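Local coordinates for porin (Rhodobacter capsulatus, PDB 2POR), which forms, as a homotrimer, channels across the outer membrane through which small hydrophilic solutes of up to about 0.6 kDa diffuse passively, at residues G126-V130 against A154-F158; A194-Y200 against G233-T239; K3-R9 against R24-T30. One frame throughout, in Å; residues are numbered along the deposited sequence.

Contact 1. Residues G126-V130 against A154-F158; sequences GAFSV and AAYTF
Ala127 meets both Tyr156 and Thr157 where strand 128-134 of the 16-stranded antiparallel porin barrel starts beside the end of its neighbour, strand 148-158. It sits in the tight turn that follows strand 118-125. Its methyl carbon CB reaches CE1 of Tyr156 at 3.5 Å, coming obliquely at the ring, and a residue this small lets the phenol lie close to the turn. The Ala127 carbonyl does more: its O receives the backbone N of Thr157 at 3.0 Å in a nearly straight bond (168°), and a water adds a second hydrogen bond to the same oxygen. That water also bonds Thr157 OG1, which has a further hydrogen bond to Thr162 OG1 on the next strand. Phe128 faces Tyr156 in a non-hydrogen-bonded pair. With CG anti to the backbone N (chi1 165°), the Phe128 ring is carried over the adjoining strand, where CD1 lies 3.5 Å from Ala155 O. CB of Phe128 approaches the edge of the Tyr156 ring, near its plane. These two aromatic residues lie on the outer surface near the barrel end where the short turns are, a position consistent with the aromatic girdle that porins present at the membrane interface. Ser129 turns to the inner face, paired with Ala155 by two backbone bonds: Ser129 N gives to Ala155 O at 3.0 Å, and Ala155 N to Ser129 O at 2.8 Å. The small hydroxyl suits this inner position because OG finds Ser124 across the neighbouring turn, while Ala155 is buried there and offers only a methyl. Val130 returns to the outer face, a place for an apolar branched residue, and its CG1 rests 3.9 Å from CB of Ala154.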
loop_
_atom_site.group_PDB
_atom_site.type_symbol
_atom_site.label_atom_id
_atom_site.label_comp_id
_atom_site.label_asym_id
_atom_site.label_seq_id
_atom_site.Cartn_x
_atom_site.Cartn_y
_atom_site.Cartn_z
ATOM N N GLY A 126 -35.500 8.300 -15.818
ATOM C CA GLY A 126 -36.329 7.352 -16.523
ATOM C C GLY A 126 -35.553 6.408 -17.416
ATOM O O GLY A 126 -34.710 5.611 -16.998
ATOM N N ALA A 127 -35.891 6.505 -18.686
ATOM C CA ALA A 127 -35.333 5.634 -19.705
ATOM C C ALA A 127 -34.026 6.131 -20.342
ATOM O O ALA A 127 -33.361 5.462 -21.141
ATOM C CB ALA A 127 -36.393 5.480 -20.775
ATOM N N PHE A 128 -33.633 7.318 -19.986
ATOM C CA PHE A 128 -32.581 7.945 -20.685
ATOM C C PHE A 128 -31.406 8.189 -19.769
ATOM O O PHE A 128 -31.570 8.524 -18.592
ATOM C CB PHE A 128 -33.280 9.136 -21.206
ATOM C CG PHE A 128 -32.368 10.222 -21.713
ATOM C CD1 PHE A 128 -31.919 10.162 -23.023
ATOM C CD2 PHE A 128 -32.012 11.269 -20.858
ATOM C CE1 PHE A 128 -31.097 11.177 -23.477
ATOM C CE2 PHE A 128 -31.190 12.280 -21.319
ATOM C CZ PHE A 128 -30.740 12.225 -22.632
ATOM N N SER A 129 -30.219 8.081 -20.357
ATOM C CA SER A 129 -28.983 8.362 -19.640
ATOM C C SER A 129 -28.016 9.195 -20.469
ATOM O O SER A 129 -27.958 9.014 -21.688
ATOM C CB SER A 129 -28.286 7.078 -19.275
ATOM O OG SER A 129 -29.042 6.210 -18.448
ATOM N N VAL A 130 -27.333 10.151 -19.862
ATOM C CA VAL A 130 -26.285 10.902 -20.524
ATOM C C VAL A 130 -25.023 10.924 -19.676
ATOM O O VAL A 130 -25.093 10.876 -18.440
ATOM C CB VAL A 130 -26.647 12.335 -20.772
ATOM C CG1 VAL A 130 -27.573 12.289 -21.923
ATOM C CG2 VAL A 130 -27.194 13.027 -19.551
ATOM N N ALA A 154 -24.960 9.233 -24.917
ATOM C CA ALA A 154 -26.351 9.211 -24.477
ATOM C C ALA A 154 -26.888 7.847 -24.753
ATOM O O ALA A 154 -26.424 7.174 -25.670
ATOM C CB ALA A 154 -27.192 10.180 -25.233
ATOM N N ALA A 155 -27.820 7.334 -23.960
ATOM C CA ALA A 155 -28.390 6.026 -24.207
ATOM C C ALA A 155 -29.885 6.106 -23.871
ATOM O O ALA A 155 -30.360 6.985 -23.142
ATOM C CB ALA A 155 -27.772 4.952 -23.303
ATOM N N TYR A 156 -30.611 5.176 -24.441
ATOM C CA TYR A 156 -32.026 5.061 -24.239
ATOM C C TYR A 156 -32.400 3.583 -24.151
ATOM O O TYR A 156 -32.065 2.744 -24.998
ATOM C CB TYR A 156 -32.698 5.781 -25.405
ATOM C CG TYR A 156 -34.222 5.721 -25.316
ATOM C CD1 TYR A 156 -34.884 6.417 -24.311
ATOM C CD2 TYR A 156 -34.928 4.923 -26.220
ATOM C CE1 TYR A 156 -36.257 6.299 -24.214
ATOM C CE2 TYR A 156 -36.302 4.808 -26.127
ATOM C CZ TYR A 156 -36.951 5.498 -25.115
ATOM O OH TYR A 156 -38.326 5.380 -24.991
ATOM N N THR A 157 -33.085 3.236 -23.069
ATOM C CA THR A 157 -33.546 1.881 -22.899
ATOM C C THR A 157 -35.032 1.792 -23.262
ATOM O O THR A 157 -35.820 2.650 -22.866
ATOM C CB THR A 157 -33.301 1.482 -21.457
ATOM O OG1 THR A 157 -31.938 1.806 -21.187
ATOM C CG2 THR A 157 -33.556 -0.005 -21.216
ATOM N N PHE A 158 -35.446 0.818 -24.058
ATOM C CA PHE A 158 -36.820 0.556 -24.423
ATOM C C PHE A 158 -36.956 -0.954 -24.425
ATOM O O PHE A 158 -36.486 -1.738 -25.258
ATOM C CB PHE A 158 -37.154 1.143 -25.806
ATOM C CG PHE A 158 -36.280 0.765 -26.999
ATOM C CD1 PHE A 158 -35.039 1.362 -27.175
ATOM C CD2 PHE A 158 -36.734 -0.177 -27.917
ATOM C CE1 PHE A 158 -34.264 1.012 -28.260
ATOM C CE2 PHE A 158 -35.947 -0.520 -29.004
ATOM C CZ PHE A 158 -34.714 0.075 -29.173
HETATM O O HOH W 1 -30.702 4.209 -20.764
#

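Contact 2. Residues A194-Y200 against G233-T239; sequences ATNVKAY and GLSVDST. With C8E ((hydroxyethyloxy)tri(ethyloxy)octane), chain H.
Asn196 ND2 donates to Asp237 OD2 at 3.1 Å, meeting the carboxylate on its syn side but 33° out of its plane. A water shared with Ala194 O and Thr239 OG1, the latter also hydrogen-bonded to Thr244 OG1, gives a proton to OD2 too, and a second water, bound to Ser235 OG and Asn196 O, gives one to OD1, so both carboxylate oxygens are engaged. On the other face Thr195 OG1 and Ser238 OG share a hydrogen bond of 2.8 Å, in which either could be the donor. Backbone bonds join Asn196 with Asp237, Lys198 with Ser235 and Tyr200 with Gly233, knitting adjacent antiparallel strands of the porin barrel. The polar row looks into the channel: Lys198 NZ bonds the carbonyls of Phe83 and Asp85 in the long segment folded into the pore, and Ser235 OG bonds Tyr87 N. Tyr200, its CG between backbone N and carbonyl carbon (chi1 70°), lays one ring face over Gly233 N, 3.4 Å from CE1. Glycine suits this spot, since a CB would come tight against that ring. Outside, Val197 CG1 packs on Leu234 CD1 at 3.8 Å, and a detergent tail brings C4 to 4.0 Å from Ala199 CB.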
loop_
_atom_site.group_PDB
_atom_site.type_symbol
_atom_site.label_atom_id
_atom_site.label_comp_id
_atom_site.label_asym_id
_atom_site.label_seq_id
_atom_site.Cartn_x
_atom_site.Cartn_y
_atom_site.Cartn_z
ATOM N N ALA A 194 -32.281 -15.111 -20.175
ATOM C CA ALA A 194 -30.999 -15.588 -19.660
ATOM C C ALA A 194 -29.791 -15.187 -20.528
ATOM O O ALA A 194 -28.644 -15.418 -20.123
ATOM C CB ALA A 194 -31.067 -17.107 -19.559
ATOM N N THR A 195 -30.082 -14.643 -21.726
ATOM C CA THR A 195 -29.149 -14.206 -22.763
ATOM C C THR A 195 -28.901 -12.709 -22.872
ATOM O O THR A 195 -29.830 -11.908 -22.961
ATOM C CB THR A 195 -29.669 -14.742 -24.100
ATOM O OG1 THR A 195 -29.803 -16.150 -23.881
ATOM C CG2 THR A 195 -28.771 -14.466 -25.296
ATOM N N ASN A 196 -27.640 -12.304 -22.903
ATOM C CA ASN A 196 -27.289 -10.904 -23.033
ATOM C C ASN A 196 -26.590 -10.753 -24.372
ATOM O O ASN A 196 -25.800 -11.644 -24.731
ATOM C CB ASN A 196 -26.347 -10.532 -21.932
ATOM C CG ASN A 196 -26.995 -10.631 -20.563
ATOM O OD1 ASN A 196 -27.850 -9.821 -20.201
ATOM N ND2 ASN A 196 -26.624 -11.610 -19.748
ATOM N N VAL A 197 -26.866 -9.719 -25.148
ATOM C CA VAL A 197 -26.201 -9.532 -26.415
ATOM C C VAL A 197 -25.707 -8.103 -26.354
ATOM O O VAL A 197 -26.430 -7.235 -25.869
ATOM C CB VAL A 197 -27.175 -9.720 -27.584
ATOM C CG1 VAL A 197 -26.472 -9.461 -28.906
ATOM C CG2 VAL A 197 -27.624 -11.163 -27.648
ATOM N N LYS A 198 -24.473 -7.821 -26.759
ATOM C CA LYS A 198 -23.942 -6.466 -26.759
ATOM C C LYS A 198 -23.201 -6.386 -28.098
ATOM O O LYS A 198 -22.574 -7.370 -28.539
ATOM C CB LYS A 198 -22.982 -6.274 -25.579
ATOM C CG LYS A 198 -22.558 -4.814 -25.526
ATOM C CD LYS A 198 -21.639 -4.458 -24.371
ATOM C CE LYS A 198 -22.400 -4.588 -23.066
ATOM N NZ LYS A 198 -21.632 -4.134 -21.912
ATOM N N ALA A 199 -23.323 -5.243 -28.759
ATOM C CA ALA A 199 -22.683 -5.014 -30.050
ATOM C C ALA A 199 -22.309 -3.555 -30.177
ATOM O O ALA A 199 -22.972 -2.702 -29.564
ATOM C CB ALA A 199 -23.617 -5.327 -31.195
ATOM N N TYR A 200 -21.250 -3.198 -30.917
ATOM C CA TYR A 200 -20.924 -1.787 -31.086
ATOM C C TYR A 200 -20.262 -1.635 -32.467
ATOM O O TYR A 200 -19.790 -2.620 -33.038
ATOM C CB TYR A 200 -19.945 -1.290 -29.993
ATOM C CG TYR A 200 -18.526 -1.868 -30.148
ATOM C CD1 TYR A 200 -18.207 -3.147 -29.704
ATOM C CD2 TYR A 200 -17.550 -1.103 -30.812
ATOM C CE1 TYR A 200 -16.929 -3.668 -29.926
ATOM C CE2 TYR A 200 -16.278 -1.617 -31.040
ATOM C CZ TYR A 200 -15.973 -2.893 -30.600
ATOM O OH TYR A 200 -14.699 -3.384 -30.859
ATOM N N GLY A 233 -17.755 -5.165 -32.827
ATOM C CA GLY A 233 -17.717 -6.453 -32.160
ATOM C C GLY A 233 -19.078 -6.815 -31.580
ATOM O O GLY A 233 -20.045 -6.050 -31.582
ATOM N N LEU A 234 -19.105 -8.000 -31.057
ATOM C CA LEU A 234 -20.339 -8.545 -30.572
ATOM C C LEU A 234 -20.039 -9.543 -29.482
ATOM O O LEU A 234 -19.008 -10.238 -29.600
ATOM C CB LEU A 234 -20.987 -9.239 -31.717
ATOM C CG LEU A 234 -22.077 -10.212 -31.399
ATOM C CD1 LEU A 234 -23.363 -9.440 -31.115
ATOM C CD2 LEU A 234 -22.189 -11.184 -32.528
ATOM N N SER A 235 -20.878 -9.636 -28.432
ATOM C CA SER A 235 -20.737 -10.762 -27.533
ATOM C C SER A 235 -22.112 -11.287 -27.164
ATOM O O SER A 235 -23.100 -10.525 -27.201
ATOM C CB SER A 235 -20.008 -10.429 -26.215
ATOM O OG SER A 235 -20.599 -9.514 -25.324
ATOM N N VAL A 236 -22.110 -12.576 -26.815
ATOM C CA VAL A 236 -23.319 -13.265 -26.424
ATOM C C VAL A 236 -22.962 -14.097 -25.205
ATOM O O VAL A 236 -21.948 -14.812 -25.237
ATOM C CB VAL A 236 -23.836 -14.232 -27.548
ATOM C CG1 VAL A 236 -25.156 -14.866 -27.102
ATOM C CG2 VAL A 236 -24.150 -13.492 -28.824
ATOM N N ASP A 237 -23.746 -14.039 -24.123
ATOM C CA ASP A 237 -23.562 -14.987 -23.031
ATOM C C ASP A 237 -24.942 -15.433 -22.567
ATOM O O ASP A 237 -25.901 -14.648 -22.672
ATOM C CB ASP A 237 -22.835 -14.378 -21.851
ATOM C CG ASP A 237 -23.445 -13.164 -21.205
ATOM O OD1 ASP A 237 -23.226 -12.051 -21.667
ATOM O OD2 ASP A 237 -24.123 -13.341 -20.203
ATOM N N SER A 238 -25.057 -16.646 -22.069
ATOM C CA SER A 238 -26.334 -17.138 -21.610
ATOM C C SER A 238 -26.123 -18.002 -20.404
ATOM O O SER A 238 -25.135 -18.747 -20.306
ATOM C CB SER A 238 -27.008 -17.967 -22.683
ATOM O OG SER A 238 -28.394 -18.100 -22.358
ATOM N N THR A 239 -27.087 -17.898 -19.499
ATOM C CA THR A 239 -27.046 -18.680 -18.276
ATOM C C THR A 239 -28.122 -19.757 -18.201
ATOM O O THR A 239 -29.306 -19.473 -18.375
ATOM C CB THR A 239 -27.185 -17.726 -17.105
ATOM O OG1 THR A 239 -26.163 -16.743 -17.211
ATOM C CG2 THR A 239 -27.019 -18.441 -15.784
HETATM C C1 C8E H . -24.888 -0.593 -33.760
HETATM C C2 C8E H . -24.256 -1.975 -33.635
HETATM C C3 C8E H . -23.791 -2.555 -34.961
HETATM C C4 C8E H . -22.837 -3.753 -34.736
HETATM C C5 C8E H . -22.502 -4.523 -36.021
HETATM C C6 C8E H . -21.313 -5.489 -35.972
HETATM C C7 C8E H . -21.485 -6.737 -35.123
HETATM C C8 C8E H . -20.766 -7.917 -35.785
HETATM O O9 C8E H . -19.345 -7.927 -36.031
HETATM C C10 C8E H . -18.680 -9.113 -35.537
HETATM C C11 C8E H . -17.360 -9.672 -36.133
HETATM O O12 C8E H . -17.243 -10.179 -37.475
HETATM C C13 C8E H . -17.456 -11.595 -37.596
HETATM C C14 C8E H . -16.476 -12.422 -38.451
HETATM O O15 C8E H . -15.155 -12.788 -38.005
HETATM C C16 C8E H . -14.950 -14.223 -38.043
HETATM C C17 C8E H . -13.623 -14.965 -37.689
HETATM O O18 C8E H . -13.088 -15.106 -36.344
HETATM C C19 C8E H . -13.132 -16.430 -35.790
HETATM C C20 C8E H . -14.168 -16.720 -34.715
HETATM O O21 C8E H . -14.038 -18.041 -34.200
HETATM O O HOH W 2 -26.153 -14.983 -19.121
HETATM O O HOH W 3 -22.774 -10.556 -23.995
#

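Contact 3. Residues K3-R9 against R24-T30; sequences KLSGDAR and RSRVLFT
Arg9 lays its guanidinium flat over that of Arg24, centres 3.7 Å apart and planes at 13°, with Arg9 NH1 over Arg24 CZ at 3.3 Å. Both chains are extended from CG to NE, which brings the two flat groups into register across a hydrogen-bonded pair. The opposite face of Arg24 is met by Arg26, so Arg24 is the middle layer of three. Asp7 supplies the counter-charge: Arg26 grips it side-on, NE to OD1 at 3.0 Å and NH2 to OD2 at 3.0 Å, the first using the syn lone pair. A water donates to OD1 and accepts from Arg24 NE, tying the carboxylate to the middle arginine. A leucine in place of Arg26 would probably leave Asp7 without its salt-bridge mate and remove the guanidinium that stacks on that face of Arg24. A CB at neighbouring Gly6 would come too close to Arg26 O, which makes glycine apt here. On the reverse face of this hairpin, apolar residues suit the subunit interface: Leu4 CD2 touches Phe29 CD1 at 3.4 Å, Val27 packs on Phe45 of a second subunit, and Leu4 meets Leu4 of a third. Even with Glu54 of the second subunit as a weak, long ion-pair partner of Arg24, three guanidinium groups round Asp7 would probably leave this channel wall positive.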
loop_
_atom_site.group_PDB
_atom_site.type_symbol
_atom_site.label_atom_id
_atom_site.label_comp_id
_atom_site.label_asym_id
_atom_site.label_seq_id
_atom_site.Cartn_x
_atom_site.Cartn_y
_atom_site.Cartn_z
ATOM N N LYS A 3 -16.907 0.716 4.285
ATOM C CA LYS A 3 -17.203 -0.700 4.177
ATOM C C LYS A 3 -16.091 -1.420 3.405
ATOM O O LYS A 3 -15.439 -0.817 2.551
ATOM C CB LYS A 3 -18.507 -0.936 3.418
ATOM C CG LYS A 3 -19.742 -0.421 4.129
ATOM C CD LYS A 3 -20.973 -1.156 3.598
ATOM C CE LYS A 3 -22.099 -1.117 4.652
ATOM N NZ LYS A 3 -21.711 -1.662 5.957
ATOM N N LEU A 4 -15.924 -2.699 3.663
ATOM C CA LEU A 4 -14.938 -3.529 3.054
ATOM C C LEU A 4 -15.542 -4.611 2.245
ATOM O O LEU A 4 -16.540 -5.214 2.619
ATOM C CB LEU A 4 -14.068 -4.210 4.083
ATOM C CG LEU A 4 -13.138 -3.359 4.962
ATOM C CD1 LEU A 4 -12.282 -4.201 5.866
ATOM C CD2 LEU A 4 -12.159 -2.647 4.079
ATOM N N SER A 5 -14.962 -4.905 1.108
ATOM C CA SER A 5 -15.308 -6.087 0.341
ATOM C C SER A 5 -13.992 -6.556 -0.308
ATOM O O SER A 5 -12.963 -5.885 -0.113
ATOM C CB SER A 5 -16.327 -5.766 -0.722
ATOM O OG SER A 5 -15.976 -4.728 -1.622
ATOM N N GLY A 6 -13.956 -7.639 -1.057
ATOM C CA GLY A 6 -12.719 -8.110 -1.667
ATOM C C GLY A 6 -12.986 -9.180 -2.662
ATOM O O GLY A 6 -14.124 -9.596 -2.933
ATOM N N ASP A 7 -11.917 -9.629 -3.286
ATOM C CA ASP A 7 -11.999 -10.736 -4.219
ATOM C C ASP A 7 -10.634 -11.417 -4.266
ATOM O O ASP A 7 -9.656 -10.912 -3.699
ATOM C CB ASP A 7 -12.425 -10.270 -5.633
ATOM C CG ASP A 7 -11.610 -9.131 -6.235
ATOM O OD1 ASP A 7 -10.401 -9.253 -6.356
ATOM O OD2 ASP A 7 -12.178 -8.106 -6.538
ATOM N N ALA A 8 -10.596 -12.603 -4.849
ATOM C CA ALA A 8 -9.380 -13.414 -4.963
ATOM C C ALA A 8 -9.608 -14.426 -6.071
ATOM O O ALA A 8 -10.749 -14.592 -6.554
ATOM C CB ALA A 8 -9.049 -14.165 -3.669
ATOM N N ARG A 9 -8.536 -15.011 -6.629
ATOM C CA ARG A 9 -8.659 -16.003 -7.680
ATOM C C ARG A 9 -7.416 -16.856 -7.656
ATOM O O ARG A 9 -6.382 -16.426 -7.108
ATOM C CB ARG A 9 -8.838 -15.315 -9.037
ATOM C CG ARG A 9 -7.586 -14.632 -9.550
ATOM C CD ARG A 9 -7.980 -13.724 -10.662
ATOM N NE ARG A 9 -6.758 -13.211 -11.262
ATOM C CZ ARG A 9 -6.732 -12.193 -12.138
ATOM N NH1 ARG A 9 -7.832 -11.529 -12.524
ATOM N NH2 ARG A 9 -5.528 -11.823 -12.612
ATOM N N ARG A 24 -4.255 -14.019 -7.041
ATOM C CA ARG A 24 -4.168 -12.682 -6.482
ATOM C C ARG A 24 -5.281 -12.534 -5.443
ATOM O O ARG A 24 -6.208 -13.343 -5.447
ATOM C CB ARG A 24 -4.409 -11.580 -7.498
ATOM C CG ARG A 24 -5.743 -11.393 -8.101
ATOM C CD ARG A 24 -5.772 -10.109 -8.827
ATOM N NE ARG A 24 -7.139 -9.961 -9.315
ATOM C CZ ARG A 24 -7.561 -9.133 -10.263
ATOM N NH1 ARG A 24 -6.753 -8.322 -10.937
ATOM N NH2 ARG A 24 -8.871 -9.053 -10.481
ATOM N N SER A 25 -5.225 -11.537 -4.591
ATOM C CA SER A 25 -6.339 -11.183 -3.731
ATOM C C SER A 25 -6.305 -9.675 -3.652
ATOM O O SER A 25 -5.240 -9.034 -3.762
ATOM C CB SER A 25 -6.209 -11.840 -2.336
ATOM O OG SER A 25 -4.984 -11.719 -1.674
ATOM N N ARG A 26 -7.472 -9.035 -3.502
ATOM C CA ARG A 26 -7.625 -7.579 -3.454
ATOM C C ARG A 26 -8.677 -7.225 -2.379
ATOM O O ARG A 26 -9.523 -8.077 -2.062
ATOM C CB ARG A 26 -8.121 -7.037 -4.797
ATOM C CG ARG A 26 -7.217 -7.512 -5.936
ATOM C CD ARG A 26 -7.528 -6.780 -7.203
ATOM N NE ARG A 26 -8.893 -7.010 -7.556
ATOM C CZ ARG A 26 -9.506 -6.385 -8.548
ATOM N NH1 ARG A 26 -8.912 -5.493 -9.316
ATOM N NH2 ARG A 26 -10.799 -6.617 -8.759
ATOM N N VAL A 27 -8.638 -6.024 -1.826
ATOM C CA VAL A 27 -9.623 -5.518 -0.863
ATOM C C VAL A 27 -10.058 -4.180 -1.441
ATOM O O VAL A 27 -9.216 -3.415 -1.955
ATOM C CB VAL A 27 -8.983 -5.343 0.531
ATOM C CG1 VAL A 27 -9.814 -4.489 1.484
ATOM C CG2 VAL A 27 -8.855 -6.740 1.114
ATOM N N LEU A 28 -11.378 -3.931 -1.410
ATOM C CA LEU A 28 -11.964 -2.672 -1.809
ATOM C C LEU A 28 -12.509 -1.910 -0.589
ATOM O O LEU A 28 -13.182 -2.462 0.283
ATOM C CB LEU A 28 -13.071 -2.948 -2.839
ATOM C CG LEU A 28 -13.933 -1.765 -3.282
ATOM C CD1 LEU A 28 -13.165 -0.748 -4.122
ATOM C CD2 LEU A 28 -15.044 -2.316 -4.118
ATOM N N PHE A 29 -12.159 -0.643 -0.448
ATOM C CA PHE A 29 -12.668 0.248 0.587
ATOM C C PHE A 29 -13.798 1.025 -0.050
ATOM O O PHE A 29 -13.537 1.685 -1.065
ATOM C CB PHE A 29 -11.635 1.263 1.032
ATOM C CG PHE A 29 -10.416 0.608 1.635
ATOM C CD1 PHE A 29 -10.474 0.042 2.882
ATOM C CD2 PHE A 29 -9.227 0.560 0.916
ATOM C CE1 PHE A 29 -9.355 -0.576 3.409
ATOM C CE2 PHE A 29 -8.109 -0.055 1.444
ATOM C CZ PHE A 29 -8.169 -0.628 2.690
ATOM N N THR A 30 -15.052 0.983 0.447
ATOM C CA THR A 30 -16.136 1.808 -0.107
ATOM C C THR A 30 -16.559 2.767 0.976
ATOM O O THR A 30 -16.876 2.341 2.088
ATOM C CB THR A 30 -17.295 0.974 -0.488
ATOM O OG1 THR A 30 -16.850 0.047 -1.456
ATOM C CG2 THR A 30 -18.382 1.800 -1.061
HETATM O O HOH W 4 -16.172 -2.265 -0.318
HETATM O O HOH W 5 -9.110 -11.249 -7.764
#

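In the fold
From the N terminus, contact 3 comes first, closing the hairpin of strands 2-14 and 19-34, partly at the subunit interface. The chain then runs through the long segment between strands 68-73 and 118-125 before contact 1 closes a 23-residue excursion between residues 130 and 154, on strands 128-134 and 148-158. Contact 2 follows, spanning 32 residues that include helix 208-214. The three are in series: none nests in or crosses another, and none touches, contacts 1 and 2 coming nearest at about 11 Å between closest atoms. Each joins sequence-adjacent strands at a different place round one closed barrel. Contacts 2 and 3 both also meet the long inward segment, through Tyr87 and Tyr91 respectively.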